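Enoyl-CoA hydratase (Geobacillus kaustophilus, PDB 2PPY) probably catalyses the reversible hydration of enoyl-CoA thioesters in fatty-acid beta-oxidation. Local coordinates at residues 7-12 against 33-38; 55-60 against 196-201; 103-108 against 125-130. All coordinates share one frame; numbering follows the deposited sequence.

Contact 1. Residues 7-12 against 33-38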
loop_
_atom_site.group_PDB
_atom_site.type_symbol
_atom_site.label_atom_id
_atom_site.label_comp_id
_atom_site.label_asym_id
_atom_site.label_seq_id
_atom_site.Cartn_x
_atom_site.Cartn_y
_atom_site.Cartn_z
ATOM N N LYS A 7 11.010 -29.897 -27.384
ATOM C CA LYS A 7 10.719 -28.817 -28.320
ATOM C C LYS A 7 9.268 -28.678 -28.774
ATOM O O LYS A 7 8.483 -29.626 -28.723
ATOM C CB LYS A 7 11.598 -28.982 -29.562
ATOM C CG LYS A 7 13.019 -29.416 -29.252
ATOM C CD LYS A 7 13.698 -30.015 -30.470
ATOM C CE LYS A 7 15.040 -30.622 -30.098
ATOM N NZ LYS A 7 15.649 -31.362 -31.237
ATOM N N LYS A 8 8.940 -27.469 -29.223
ATOM C CA LYS A 8 7.625 -27.129 -29.750
ATOM C C LYS A 8 7.907 -26.317 -31.009
ATOM O O LYS A 8 9.021 -26.366 -31.528
ATOM C CB LYS A 8 6.817 -26.308 -28.740
ATOM C CG LYS A 8 6.231 -27.141 -27.605
ATOM C CD LYS A 8 5.246 -26.342 -26.766
ATOM C CE LYS A 8 4.533 -27.232 -25.756
ATOM N NZ LYS A 8 3.512 -26.490 -24.964
ATOM N N GLN A 9 6.926 -25.570 -31.506
ATOM C CA GLN A 9 7.155 -24.787 -32.717
ATOM C C GLN A 9 7.586 -23.346 -32.474
ATOM O O GLN A 9 8.290 -22.762 -33.296
ATOM C CB GLN A 9 5.913 -24.803 -33.614
ATOM C CG GLN A 9 4.602 -24.543 -32.901
ATOM C CD GLN A 9 3.455 -24.343 -33.875
ATOM O OE1 GLN A 9 3.493 -24.836 -35.004
ATOM N NE2 GLN A 9 2.424 -23.626 -33.441
ATOM N N TYR A 10 7.172 -22.776 -31.347
ATOM C CA TYR A 10 7.518 -21.394 -31.027
ATOM C C TYR A 10 8.752 -21.289 -30.142
ATOM O O TYR A 10 9.459 -20.280 -30.162
ATOM C CB TYR A 10 6.352 -20.708 -30.318
ATOM C CG TYR A 10 5.122 -20.510 -31.168
ATOM C CD1 TYR A 10 5.019 -19.428 -32.038
ATOM C CD2 TYR A 10 4.046 -21.389 -31.081
ATOM C CE1 TYR A 10 3.870 -19.223 -32.799
ATOM C CE2 TYR A 10 2.896 -21.193 -31.837
ATOM C CZ TYR A 10 2.813 -20.110 -32.692
ATOM O OH TYR A 10 1.669 -19.911 -33.430
ATOM N N LEU A 11 9.012 -22.331 -29.362
ATOM C CA LEU A 11 10.150 -22.307 -28.460
ATOM C C LEU A 11 10.610 -23.707 -28.089
ATOM O O LEU A 11 9.877 -24.679 -28.266
ATOM C CB LEU A 11 9.771 -21.515 -27.198
ATOM C CG LEU A 11 9.598 -22.136 -25.799
ATOM C CD1 LEU A 11 8.887 -21.110 -24.922
ATOM C CD2 LEU A 11 8.775 -23.407 -25.825
ATOM N N THR A 12 11.828 -23.794 -27.560
ATOM C CA THR A 12 12.404 -25.060 -27.129
ATOM C C THR A 12 13.003 -24.902 -25.735
ATOM O O THR A 12 13.646 -23.895 -25.434
ATOM C CB THR A 12 13.510 -25.530 -28.100
ATOM O OG1 THR A 12 12.936 -25.801 -29.381
ATOM C CG2 THR A 12 14.184 -26.789 -27.580
ATOM N N ASP A 33 2.227 -14.318 -30.726
ATOM C CA ASP A 33 0.766 -14.345 -30.745
ATOM C C ASP A 33 0.310 -15.034 -29.458
ATOM O O ASP A 33 1.112 -15.247 -28.551
ATOM C CB ASP A 33 0.242 -15.123 -31.957
ATOM C CG ASP A 33 0.827 -16.519 -32.054
ATOM O OD1 ASP A 33 1.249 -17.077 -31.019
ATOM O OD2 ASP A 33 0.855 -17.068 -33.173
ATOM N N LEU A 34 -0.966 -15.397 -29.379
ATOM C CA LEU A 34 -1.484 -16.047 -28.181
ATOM C C LEU A 34 -0.878 -17.425 -27.972
ATOM O O LEU A 34 -0.525 -17.788 -26.853
ATOM C CB LEU A 34 -3.015 -16.161 -28.240
ATOM C CG LEU A 34 -3.680 -16.880 -27.054
ATOM C CD1 LEU A 34 -3.231 -16.244 -25.741
ATOM C CD2 LEU A 34 -5.196 -16.814 -27.188
ATOM N N GLU A 35 -0.755 -18.192 -29.049
ATOM C CA GLU A 35 -0.198 -19.532 -28.959
ATOM C C GLU A 35 1.218 -19.525 -28.376
ATOM O O GLU A 35 1.592 -20.434 -27.633
ATOM C CB GLU A 35 -0.204 -20.192 -30.342
ATOM C CG GLU A 35 0.059 -21.685 -30.324
ATOM C CD GLU A 35 -0.928 -22.447 -29.455
ATOM O OE1 GLU A 35 -2.154 -22.278 -29.647
ATOM O OE2 GLU A 35 -0.472 -23.220 -28.584
ATOM N N PHE A 36 2.010 -18.509 -28.708
ATOM C CA PHE A 36 3.362 -18.440 -28.167
ATOM C C PHE A 36 3.314 -18.372 -26.650
ATOM O O PHE A 36 3.999 -19.129 -25.964
ATOM C CB PHE A 36 4.118 -17.206 -28.663
ATOM C CG PHE A 36 5.320 -16.874 -27.815
ATOM C CD1 PHE A 36 6.423 -17.724 -27.788
ATOM C CD2 PHE A 36 5.324 -15.748 -26.995
ATOM C CE1 PHE A 36 7.510 -17.465 -26.942
ATOM C CE2 PHE A 36 6.406 -15.481 -26.146
ATOM C CZ PHE A 36 7.500 -16.341 -26.123
ATOM N N TYR A 37 2.510 -17.447 -26.132
ATOM C CA TYR A 37 2.391 -17.281 -24.690
ATOM C C TYR A 37 1.805 -18.498 -24.002
ATOM O O TYR A 37 2.117 -18.767 -22.842
ATOM C CB TYR A 37 1.586 -16.023 -24.364
ATOM C CG TYR A 37 2.484 -14.873 -23.955
ATOM C CD1 TYR A 37 3.123 -14.876 -22.713
ATOM C CD2 TYR A 37 2.747 -13.816 -24.829
ATOM C CE1 TYR A 37 4.002 -13.855 -22.349
ATOM C CE2 TYR A 37 3.627 -12.789 -24.474
ATOM C CZ TYR A 37 4.250 -12.817 -23.231
ATOM O OH TYR A 37 5.110 -11.806 -22.866
ATOM N N LYS A 38 0.966 -19.244 -24.714
ATOM C CA LYS A 38 0.389 -20.450 -24.136
ATOM C C LYS A 38 1.523 -21.455 -23.938
ATOM O O LYS A 38 1.543 -22.190 -22.953
ATOM C CB LYS A 38 -0.702 -21.012 -25.056
ATOM C CG LYS A 38 -1.929 -20.109 -25.123
ATOM C CD LYS A 38 -2.886 -20.481 -26.242
ATOM C CE LYS A 38 -3.501 -21.849 -26.041
ATOM N NZ LYS A 38 -4.474 -22.149 -27.130
#
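Asp33, which meets Tyr10 across this contact, uses OD1 to accept the backbone N-H of Phe36 at 2.8 Å, with an N-H...O angle of 154°. That bond marks Asp33 as the N-cap of helix 34-48, which packs against the N-terminal strands of the crotonase-like fold. Asp33 OD2 lies 3.0 Å from Tyr10 OH, while the carboxylate plane is turned 75° from the phenol ring.

Tyr10 lies over the first turn of the helix like a lid. One ring face looks onto the backbone of Phe36, whose N sits above the ring centre. The chain of Glu35 runs across the CE2 side of the ring, with CG only 3.3 Å from Tyr10 CE2. Beyond CG this chain bends at chi2 (57°), and Glu35 OE1 leaves the tyrosine for a weak salt bridge with Lys38 NZ within the helix. The backbone N of Tyr10 is itself hydrogen-bonded to the carboxylate of Glu39, one helical turn after Glu35. On the buried side, Phe36 reaches Leu24 of strand 19-24, and its ring receives Tyr10 CB at the edge, near its plane, 3.9 Å from Phe36 CD1.

Contact 2. Residues 55-60 against 196-201; sequences VVIVMS and RTREYA
Ile57 and Ala201 meet at the centre of this contact, where Ile57 CD1 comes to 3.8 Å from Ala201 CB. The isoleucine chain is extended, which carries CD1 outward from the strand to the helix surface, where it also touches CG of Arg198. The other branch, CG2, lies anti to the backbone N and meets Thr197 CG2 at 3.9 Å, the two side chains running past one another head to tail. Thr197 thus offers its methyl to the sheet, while its OG1 bonds to the carbonyl of Thr193 within the same helix.

At one end, Val55 CG1 packs 3.7 Å from Ala201 CB, placing that single methyl between Val55 and Ile57. At the other end stands Met59, modelled as selenomethionine. Its chi1 of 36° puts CG between the backbone N and the carbonyl carbon, and the chain then runs extended through chi2, which sets Met59 SE 3.6 Å from Arg198 NH2, obliquely to the guanidinium; the turn at chi3 (89°) swings CE toward NE and NH2 of Arg198. Arg198 spans the gap with a chain extended from CG to NE and lies roughly perpendicular to Met59. A salt bridge from its NE to Glu21 of strand 19-24 ties the charged group down.

The axes of strand 55-60 and of helix segment 196-201 come within 9.5 Å and run nearly antiparallel (166°), the apolar layering of a helix on a sheet face expected of the alpha/beta crotonase-like fold.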
loop_
_atom_site.group_PDB
_atom_site.type_symbol
_atom_site.label_atom_id
_atom_site.label_comp_id
_atom_site.label_asym_id
_atom_site.label_seq_id
_atom_site.Cartn_x
_atom_site.Cartn_y
_atom_site.Cartn_z
ATOM N N VAL A 55 17.697 -22.279 -12.091
ATOM C CA VAL A 55 17.874 -21.074 -12.881
ATOM C C VAL A 55 17.287 -21.235 -14.277
ATOM O O VAL A 55 17.340 -22.313 -14.868
ATOM C CB VAL A 55 19.373 -20.709 -13.029
ATOM C CG1 VAL A 55 19.518 -19.407 -13.803
ATOM C CG2 VAL A 55 20.019 -20.588 -11.657
ATOM N N VAL A 56 16.725 -20.157 -14.804
ATOM C CA VAL A 56 16.154 -20.196 -16.140
ATOM C C VAL A 56 16.711 -19.055 -16.977
ATOM O O VAL A 56 16.672 -17.894 -16.567
ATOM C CB VAL A 56 14.621 -20.075 -16.118
ATOM C CG1 VAL A 56 14.085 -20.077 -17.550
ATOM C CG2 VAL A 56 14.014 -21.220 -15.317
ATOM N N ILE A 57 17.253 -19.392 -18.140
ATOM C CA ILE A 57 17.782 -18.378 -19.037
ATOM C C ILE A 57 16.866 -18.302 -20.251
ATOM O O ILE A 57 16.598 -19.307 -20.904
ATOM C CB ILE A 57 19.193 -18.719 -19.557
ATOM C CG1 ILE A 57 20.170 -18.891 -18.398
ATOM C CG2 ILE A 57 19.679 -17.595 -20.467
ATOM C CD1 ILE A 57 21.555 -19.367 -18.844
ATOM N N VAL A 58 16.377 -17.111 -20.552
ATOM C CA VAL A 58 15.527 -16.960 -21.714
ATOM C C VAL A 58 16.378 -16.304 -22.793
ATOM O O VAL A 58 16.922 -15.223 -22.587
ATOM C CB VAL A 58 14.299 -16.087 -21.397
ATOM C CG1 VAL A 58 13.407 -15.971 -22.628
ATOM C CG2 VAL A 58 13.528 -16.690 -20.226
HETATM N N MSE A 59 16.529 -16.986 -23.924
HETATM C CA MSE A 59 17.310 -16.448 -25.030
HETATM C C MSE A 59 16.617 -16.653 -26.368
HETATM O O MSE A 59 15.610 -17.353 -26.456
HETATM C CB MSE A 59 18.725 -17.048 -25.053
HETATM C CG MSE A 59 18.841 -18.506 -24.648
HETATM SE SE MSE A 59 20.672 -19.166 -24.828
HETATM C CE MSE A 59 21.381 -18.745 -23.087
ATOM N N SER A 60 17.154 -16.022 -27.404
ATOM C CA SER A 60 16.582 -16.099 -28.741
ATOM C C SER A 60 17.534 -16.737 -29.741
ATOM O O SER A 60 18.745 -16.506 -29.689
ATOM C CB SER A 60 16.214 -14.690 -29.221
ATOM O OG SER A 60 15.792 -14.688 -30.575
ATOM N N ARG A 196 28.983 -15.775 -21.007
ATOM C CA ARG A 196 29.015 -15.149 -19.692
ATOM C C ARG A 196 27.686 -15.253 -18.939
ATOM O O ARG A 196 27.673 -15.319 -17.713
ATOM C CB ARG A 196 29.471 -13.695 -19.828
ATOM C CG ARG A 196 30.850 -13.585 -20.489
ATOM C CD ARG A 196 31.429 -12.190 -20.401
ATOM N NE ARG A 196 31.566 -11.760 -19.014
ATOM C CZ ARG A 196 32.058 -10.583 -18.646
ATOM N NH1 ARG A 196 32.468 -9.719 -19.566
ATOM N NH2 ARG A 196 32.129 -10.265 -17.360
ATOM N N THR A 197 26.572 -15.278 -19.667
ATOM C CA THR A 197 25.267 -15.420 -19.026
ATOM C C THR A 197 25.201 -16.815 -18.409
ATOM O O THR A 197 24.804 -16.975 -17.250
ATOM C CB THR A 197 24.105 -15.270 -20.038
ATOM O OG1 THR A 197 24.097 -13.938 -20.566
ATOM C CG2 THR A 197 22.763 -15.548 -19.361
ATOM N N ARG A 198 25.595 -17.824 -19.187
ATOM C CA ARG A 198 25.591 -19.211 -18.716
ATOM C C ARG A 198 26.549 -19.394 -17.547
ATOM O O ARG A 198 26.283 -20.172 -16.631
ATOM C CB ARG A 198 25.978 -20.165 -19.851
ATOM C CG ARG A 198 24.832 -20.486 -20.794
ATOM C CD ARG A 198 25.313 -21.053 -22.115
ATOM N NE ARG A 198 24.190 -21.392 -22.981
ATOM C CZ ARG A 198 24.257 -21.458 -24.308
ATOM N NH1 ARG A 198 25.402 -21.205 -24.930
ATOM N NH2 ARG A 198 23.177 -21.771 -25.013
ATOM N N GLU A 199 27.666 -18.673 -17.587
ATOM C CA GLU A 199 28.660 -18.747 -16.523
ATOM C C GLU A 199 28.058 -18.219 -15.223
ATOM O O GLU A 199 28.300 -18.770 -14.150
ATOM C CB GLU A 199 29.893 -17.927 -16.905
ATOM C CG GLU A 199 30.993 -17.917 -15.864
ATOM C CD GLU A 199 32.230 -17.180 -16.343
ATOM O OE1 GLU A 199 32.808 -17.601 -17.368
ATOM O OE2 GLU A 199 32.622 -16.180 -15.699
ATOM N N TYR A 200 27.267 -17.154 -15.330
ATOM C CA TYR A 200 26.616 -16.554 -14.169
ATOM C C TYR A 200 25.600 -17.536 -13.609
ATOM O O TYR A 200 25.549 -17.768 -12.401
ATOM C CB TYR A 200 25.929 -15.248 -14.580
ATOM C CG TYR A 200 25.262 -14.477 -13.458
ATOM C CD1 TYR A 200 24.016 -14.862 -12.960
ATOM C CD2 TYR A 200 25.856 -13.329 -12.928
ATOM C CE1 TYR A 200 23.370 -14.116 -11.963
ATOM C CE2 TYR A 200 25.221 -12.578 -11.930
ATOM C CZ TYR A 200 23.976 -12.977 -11.457
ATOM O OH TYR A 200 23.328 -12.226 -10.497
ATOM N N ALA A 201 24.798 -18.120 -14.495
ATOM C CA ALA A 201 23.786 -19.086 -14.085
ATOM C C ALA A 201 24.450 -20.306 -13.451
ATOM O O ALA A 201 23.957 -20.842 -12.457
ATOM C CB ALA A 201 22.940 -19.504 -15.282
#

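Contact 3. Residues 103-108 against 125-130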
loop_
_atom_site.group_PDB
_atom_site.type_symbol
_atom_site.label_atom_id
_atom_site.label_comp_id
_atom_site.label_asym_id
_atom_site.label_seq_id
_atom_site.Cartn_x
_atom_site.Cartn_y
_atom_site.Cartn_z
ATOM N N VAL A 103 15.496 -18.452 -10.688
ATOM C CA VAL A 103 15.910 -17.102 -11.025
ATOM C C VAL A 103 15.811 -17.022 -12.546
ATOM O O VAL A 103 16.418 -17.827 -13.260
ATOM C CB VAL A 103 17.367 -16.832 -10.589
ATOM C CG1 VAL A 103 17.862 -15.516 -11.176
ATOM C CG2 VAL A 103 17.450 -16.790 -9.075
ATOM N N TYR A 104 15.029 -16.070 -13.039
ATOM C CA TYR A 104 14.861 -15.890 -14.475
ATOM C C TYR A 104 15.784 -14.798 -15.024
ATOM O O TYR A 104 15.748 -13.653 -14.577
ATOM C CB TYR A 104 13.400 -15.553 -14.795
ATOM C CG TYR A 104 12.515 -16.771 -14.981
ATOM C CD1 TYR A 104 12.296 -17.671 -13.938
ATOM C CD2 TYR A 104 11.925 -17.039 -16.215
ATOM C CE1 TYR A 104 11.511 -18.816 -14.124
ATOM C CE2 TYR A 104 11.143 -18.174 -16.411
ATOM C CZ TYR A 104 10.942 -19.056 -15.366
ATOM O OH TYR A 104 10.185 -20.179 -15.574
ATOM N N ILE A 105 16.612 -15.168 -15.995
ATOM C CA ILE A 105 17.550 -14.235 -16.608
ATOM C C ILE A 105 17.235 -14.086 -18.091
ATOM O O ILE A 105 17.116 -15.078 -18.809
ATOM C CB ILE A 105 19.010 -14.736 -16.487
ATOM C CG1 ILE A 105 19.337 -15.056 -15.029
ATOM C CG2 ILE A 105 19.980 -13.672 -17.019
ATOM C CD1 ILE A 105 20.710 -15.671 -14.851
ATOM N N ALA A 106 17.100 -12.846 -18.544
ATOM C CA ALA A 106 16.830 -12.577 -19.948
ATOM C C ALA A 106 18.170 -12.360 -20.640
ATOM O O ALA A 106 18.893 -11.420 -20.315
ATOM C CB ALA A 106 15.974 -11.336 -20.086
ATOM N N CYS A 107 18.508 -13.239 -21.579
ATOM C CA CYS A 107 19.764 -13.116 -22.310
ATOM C C CYS A 107 19.469 -12.343 -23.589
ATOM O O CYS A 107 19.003 -12.914 -24.573
ATOM C CB CYS A 107 20.325 -14.499 -22.651
ATOM S SG CYS A 107 21.984 -14.454 -23.389
ATOM N N LEU A 108 19.749 -11.044 -23.573
ATOM C CA LEU A 108 19.467 -10.197 -24.722
ATOM C C LEU A 108 20.637 -10.070 -25.700
ATOM O O LEU A 108 21.652 -9.435 -25.404
ATOM C CB LEU A 108 19.029 -8.817 -24.224
ATOM C CG LEU A 108 17.914 -8.859 -23.166
ATOM C CD1 LEU A 108 17.631 -7.444 -22.664
ATOM C CD2 LEU A 108 16.645 -9.486 -23.756
ATOM N N LEU A 125 16.532 -10.757 -13.952
ATOM C CA LEU A 125 17.736 -10.064 -14.399
ATOM C C LEU A 125 17.768 -9.958 -15.919
ATOM O O LEU A 125 17.142 -10.749 -16.613
ATOM C CB LEU A 125 18.985 -10.816 -13.927
ATOM C CG LEU A 125 19.207 -11.035 -12.428
ATOM C CD1 LEU A 125 20.259 -12.125 -12.215
ATOM C CD2 LEU A 125 19.626 -9.729 -11.772
ATOM N N ARG A 126 18.518 -8.982 -16.424
ATOM C CA ARG A 126 18.655 -8.770 -17.860
ATOM C C ARG A 126 20.116 -8.529 -18.234
ATOM O O ARG A 126 20.730 -7.585 -17.742
ATOM C CB ARG A 126 17.812 -7.565 -18.293
ATOM C CG ARG A 126 16.300 -7.806 -18.251
ATOM C CD ARG A 126 15.546 -6.497 -18.062
ATOM N NE ARG A 126 15.779 -5.955 -16.726
ATOM C CZ ARG A 126 15.275 -6.478 -15.611
ATOM N NH1 ARG A 126 14.498 -7.554 -15.669
ATOM N NH2 ARG A 126 15.562 -5.939 -14.433
ATOM N N PHE A 127 20.668 -9.395 -19.086
ATOM C CA PHE A 127 22.055 -9.269 -19.556
ATOM C C PHE A 127 21.990 -9.014 -21.060
ATOM O O PHE A 127 21.302 -9.733 -21.783
ATOM C CB PHE A 127 22.860 -10.555 -19.295
ATOM C CG PHE A 127 22.977 -10.936 -17.833
ATOM C CD1 PHE A 127 22.745 -10.003 -16.820
ATOM C CD2 PHE A 127 23.336 -12.235 -17.472
ATOM C CE1 PHE A 127 22.864 -10.365 -15.465
ATOM C CE2 PHE A 127 23.458 -12.606 -16.125
ATOM C CZ PHE A 127 23.223 -11.667 -15.120
HETATM N N MSE A 128 22.707 -8.003 -21.539
HETATM C CA MSE A 128 22.661 -7.667 -22.960
HETATM C C MSE A 128 24.023 -7.562 -23.647
HETATM O O MSE A 128 25.006 -7.157 -23.030
HETATM C CB MSE A 128 21.891 -6.355 -23.121
HETATM C CG MSE A 128 21.634 -5.914 -24.548
HETATM SE SE MSE A 128 20.286 -4.525 -24.569
HETATM C CE MSE A 128 19.209 -5.148 -26.050
ATOM N N GLY A 129 24.067 -7.925 -24.930
ATOM C CA GLY A 129 25.306 -7.854 -25.692
ATOM C C GLY A 129 25.632 -6.424 -26.086
ATOM O O GLY A 129 24.717 -5.638 -26.339
ATOM N N ASP A 130 26.916 -6.077 -26.166
ATOM C CA ASP A 130 27.271 -4.700 -26.505
ATOM C C ASP A 130 26.949 -4.261 -27.931
ATOM O O ASP A 130 27.168 -3.109 -28.290
ATOM C CB ASP A 130 28.744 -4.401 -26.164
ATOM C CG ASP A 130 29.732 -5.292 -26.903
ATOM O OD1 ASP A 130 30.939 -5.154 -26.624
ATOM O OD2 ASP A 130 29.324 -6.114 -27.748
#
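Ile105 and Phe127 pack closely across these strands: Ile105 CG2 stands over one face of the phenyl ring, 4.0 Å from its centroid and 24° off the normal, a CH-pi contact displaced toward the CD2-CE2 rim. CG2 comes to this face because it is the branch anti to the backbone N, leaving CG1 to lie alongside Leu125. The backbones are drawn together just as firmly. Five hydrogen bonds link them in parallel register, from Leu125 N to Tyr104 O through to Gly129 N to Leu108 O; Ala106 N to Leu125 O is nearly straight (172° at the hydrogen), and Leu108 N to Phe127 O is the shortest at 2.7 Å. Beside the last rung, Met128 CA adds a CA-H...O contact to Leu108 O at 3.2 Å.

The strands are neighbours in the central sheet, joined through helix 115-121 in a beta-alpha-beta crossover. In relatives with the crotonase-like fold, the N-terminus of the corresponding helix supplies a backbone N-H to the oxyanion hole.

Elsewhere the fit is slacker. Val103 CG1 stays 4.3 Å from Leu125 CD1, and the nearest approach of the Cys107 side chain to the opposing strand is from Cys107 CB to Phe127 O, 4.9 Å; it packs instead on Thr193 and Thr197. Arg126 touches Ala106 CB with its CG alone, at 4.0 Å; beyond a bend at chi3 its guanidinium turns away to the carbonyls of Ala120, Cys123 and Leu183. Past Gly129 the pairing ends, and partly exposed Asp130 directs its carboxylate to the backbone N of Gln190.

In the fold
Contacts 2 and 3 are buried and adjoin, their centres about 7 Å apart, whereas contact 1 is partly buried near one edge of the same sheet, about 20 Å from either centre. Strands 55-60 and 103-108 are neighbours: Val58 N and O probably bond to Ile105 O and Cys107 N. Helix 193-205 serves both core contacts, since Tyr200 sets its ring edge-to-face with Phe127; helix 34-48 lies on the other sheet face. Along the chain, contact 3 is nested within the loop that contact 2 closes, and contact 1 precedes both. Chemistry follows position: backbone hydrogen bonds in contact 3, methyl packing in contact 2, and a capped helix end under a tyrosine ring in contact 1.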